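Local atomic coordinates of putative alcohol dehydrogenase (Sinorhizobium meliloti, PDB entry 4J6F), a protein that probably works as a zinc-dependent, NAD(P)-dependent alcohol dehydrogenase of the medium-chain dehydrogenase/reductase family. Residues M34-L39 and R52-P57. Numbering follows the deposited sequence.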
HETATM    1  N   MSE A  34     -39.957 -15.419 -17.484  1.00 41.45           N
HETATM    2  CA  MSE A  34     -38.818 -15.319 -18.397  1.00 41.28           C
HETATM    3  C   MSE A  34     -37.819 -16.433 -18.190  1.00 39.81           C
HETATM    4  O   MSE A  34     -37.901 -17.221 -17.232  1.00 38.20           O
HETATM    5  CB  MSE A  34     -38.116 -13.976 -18.196  1.00 42.58           C
HETATM    6  CG  MSE A  34     -37.676 -13.817 -16.741  1.00 46.52           C
HETATM    7 SE   MSE A  34     -36.432 -12.303 -16.542  1.00 49.31          SE
HETATM    8  CE  MSE A  34     -36.110 -12.293 -14.598  1.00 46.37           C
ATOM      9  N   THR A  35     -36.864 -16.483 -19.113  1.00 38.41           N
ATOM     10  CA  THR A  35     -35.737 -17.392 -19.062  1.00 38.21           C
ATOM     11  C   THR A  35     -34.583 -16.705 -18.340  1.00 37.79           C
ATOM     12  O   THR A  35     -34.350 -15.506 -18.528  1.00 39.14           O
ATOM     13  CB  THR A  35     -35.324 -17.764 -20.494  1.00 39.60           C
ATOM     14  OG1 THR A  35     -36.357 -18.561 -21.080  1.00 43.10           O
ATOM     15  CG2 THR A  35     -34.053 -18.547 -20.515  1.00 39.06           C
ATOM     16  N   ALA A  36     -33.881 -17.451 -17.492  1.00 36.48           N
ATOM     17  CA  ALA A  36     -32.723 -16.919 -16.775  1.00 35.51           C
ATOM     18  C   ALA A  36     -31.857 -18.048 -16.282  1.00 36.46           C
ATOM     19  O   ALA A  36     -32.348 -19.154 -16.028  1.00 37.55           O
ATOM     20  CB  ALA A  36     -33.147 -16.053 -15.595  1.00 33.96           C
ATOM     21  N   VAL A  37     -30.564 -17.763 -16.152  1.00 35.52           N
ATOM     22  CA  VAL A  37     -29.641 -18.704 -15.546  1.00 33.34           C
ATOM     23  C   VAL A  37     -29.542 -18.338 -14.079  1.00 33.07           C
ATOM     24  O   VAL A  37     -29.158 -17.222 -13.738  1.00 31.77           O
ATOM     25  CB  VAL A  37     -28.272 -18.688 -16.236  1.00 30.28           C
ATOM     26  CG1 VAL A  37     -27.248 -19.443 -15.403  1.00 29.89           C
ATOM     27  CG2 VAL A  37     -28.388 -19.277 -17.638  1.00 28.68           C
ATOM     28  N   LEU A  38     -29.925 -19.289 -13.230  1.00 34.58           N
ATOM     29  CA  LEU A  38     -30.003 -19.097 -11.785  1.00 35.18           C
ATOM     30  C   LEU A  38     -28.826 -19.726 -11.059  1.00 37.69           C
ATOM     31  O   LEU A  38     -28.486 -20.894 -11.302  1.00 39.54           O
ATOM     32  CB  LEU A  38     -31.292 -19.717 -11.233  1.00 35.26           C
ATOM     33  CG  LEU A  38     -32.658 -19.165 -11.672  1.00 33.90           C
ATOM     34  CD1 LEU A  38     -33.772 -19.966 -11.016  1.00 32.57           C
ATOM     35  CD2 LEU A  38     -32.790 -17.684 -11.327  1.00 32.71           C
ATOM     36  N   LEU A  39     -28.211 -18.946 -10.169  1.00 36.42           N
ATOM     37  CA  LEU A  39     -27.250 -19.469  -9.214  1.00 35.31           C
ATOM     38  C   LEU A  39     -28.000 -19.899  -7.952  1.00 37.34           C
ATOM     39  O   LEU A  39     -28.674 -19.089  -7.325  1.00 37.95           O
ATOM     40  CB  LEU A  39     -26.215 -18.408  -8.881  1.00 34.06           C
ATOM     41  CG  LEU A  39     -25.209 -18.773  -7.794  1.00 33.98           C
ATOM     42  CD1 LEU A  39     -24.253 -19.825  -8.321  1.00 34.92           C
ATOM     43  CD2 LEU A  39     -24.443 -17.541  -7.342  1.00 32.43           C
ATOM     44  N   ARG A  52     -36.859 -21.710 -17.185  1.00 51.31           N
ATOM     45  CA  ARG A  52     -37.754 -21.216 -18.226  1.00 51.06           C
ATOM     46  C   ARG A  52     -38.974 -20.446 -17.732  1.00 51.75           C
ATOM     47  O   ARG A  52     -39.664 -19.816 -18.535  1.00 54.28           O
ATOM     48  CB  ARG A  52     -38.131 -22.322 -19.213  1.00 51.37           C
ATOM     49  CG  ARG A  52     -37.346 -22.227 -20.511  1.00 56.01           C
ATOM     50  CD  ARG A  52     -37.502 -23.462 -21.380  1.00 65.72           C
ATOM     51  NE  ARG A  52     -36.196 -24.080 -21.602  1.00 74.99           N
ATOM     52  CZ  ARG A  52     -35.991 -25.269 -22.164  1.00 82.30           C
ATOM     53  NH1 ARG A  52     -37.019 -25.997 -22.598  1.00 88.23           N
ATOM     54  NH2 ARG A  52     -34.749 -25.732 -22.297  1.00 76.94           N
ATOM     55  N   ASP A  53     -39.234 -20.466 -16.427  1.00 51.37           N
ATOM     56  CA  ASP A  53     -40.343 -19.661 -15.900  1.00 58.31           C
ATOM     57  C   ASP A  53     -40.041 -18.949 -14.581  1.00 52.53           C
ATOM     58  O   ASP A  53     -40.634 -19.225 -13.536  1.00 49.37           O
ATOM     59  CB  ASP A  53     -41.651 -20.466 -15.835  1.00 69.78           C
ATOM     60  CG  ASP A  53     -41.457 -21.831 -15.241  1.00 79.87           C
ATOM     61  OD1 ASP A  53     -41.097 -21.913 -14.048  1.00 81.79           O
ATOM     62  OD2 ASP A  53     -41.660 -22.824 -15.970  1.00 88.52           O
ATOM     63  N   VAL A  54     -39.170 -17.954 -14.683  1.00 48.88           N
ATOM     64  CA  VAL A  54     -38.733 -17.117 -13.575  1.00 45.12           C
ATOM     65  C   VAL A  54     -39.520 -15.816 -13.605  1.00 43.18           C
ATOM     66  O   VAL A  54     -39.687 -15.231 -14.664  1.00 41.47           O
ATOM     67  CB  VAL A  54     -37.245 -16.777 -13.747  1.00 42.86           C
ATOM     68  CG1 VAL A  54     -36.703 -16.043 -12.536  1.00 41.76           C
ATOM     69  CG2 VAL A  54     -36.445 -18.032 -14.026  1.00 42.57           C
ATOM     70  N   PRO A  55     -40.029 -15.360 -12.466  1.00 41.50           N
ATOM     71  CA  PRO A  55     -40.849 -14.146 -12.517  1.00 40.54           C
ATOM     72  C   PRO A  55     -40.081 -12.976 -13.131  1.00 40.26           C
ATOM     73  O   PRO A  55     -38.916 -12.756 -12.785  1.00 39.56           O
ATOM     74  CB  PRO A  55     -41.173 -13.861 -11.039  1.00 38.83           C
ATOM     75  CG  PRO A  55     -40.934 -15.143 -10.320  1.00 39.26           C
ATOM     76  CD  PRO A  55     -39.849 -15.852 -11.084  1.00 40.03           C
ATOM     77  N   VAL A  56     -40.724 -12.263 -14.058  1.00 39.35           N
ATOM     78  CA  VAL A  56     -40.172 -11.035 -14.615  1.00 36.19           C
ATOM     79  C   VAL A  56     -40.346  -9.988 -13.530  1.00 36.07           C
ATOM     80  O   VAL A  56     -41.441  -9.841 -12.997  1.00 36.08           O
ATOM     81  CB  VAL A  56     -40.909 -10.604 -15.905  1.00 34.86           C
ATOM     82  CG1 VAL A  56     -40.569  -9.163 -16.287  1.00 33.87           C
ATOM     83  CG2 VAL A  56     -40.576 -11.549 -17.050  1.00 33.95           C
ATOM     84  N   PRO A  57     -39.263  -9.278 -13.173  1.00 36.33           N
ATOM     85  CA  PRO A  57     -39.414  -8.309 -12.080  1.00 37.07           C
ATOM     86  C   PRO A  57     -40.254  -7.114 -12.508  1.00 39.77           C
ATOM     87  O   PRO A  57     -40.353  -6.819 -13.701  1.00 39.95           O
ATOM     88  CB  PRO A  57     -37.975  -7.896 -11.761  1.00 34.06           C
ATOM     89  CG  PRO A  57     -37.193  -8.224 -12.985  1.00 33.27           C
ATOM     90  CD  PRO A  57     -37.877  -9.368 -13.667  1.00 33.81           C
TER
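M34 and V54 hold each other through two backbone hydrogen bonds, making an antiparallel hydrogen-bonded pair. V54 N gives its hydrogen almost straight (173°) to M34 O at 2.9 Å, while the return bond, M34 N to V54 O at 2.8 Å, is more bent. M34-V54 is the only bridge between the two segments, as fits strands whose directions differ by 93°. The chain turns a corner at R52: A36 and L38 pair with S51 and V49 of strand 48-51 before the corner.

M34, a selenomethionine, does most of the packing. Its CG sits between the backbone N and the carbonyl carbon (chi1 57°), and from there the chain runs extended along 54-57. CB of M34 meets CG2 of V56 at 3.6 Å. CE of M34 reaches CD of P57 at 3.5 Å, M34 and P57 crossing at about a right angle. V54 turns CG2 to CB of A36, 4.2 Å away. T35 and R52 lie side by side, pointing the same way, with T35 OG1 near the aliphatic CG of R52. The polar grip is thus confined to the backbone of one residue pair, while the packing beyond it is mainly apolar, with Y165 of strand 165-169 against M34 and V56, and A167 against P57.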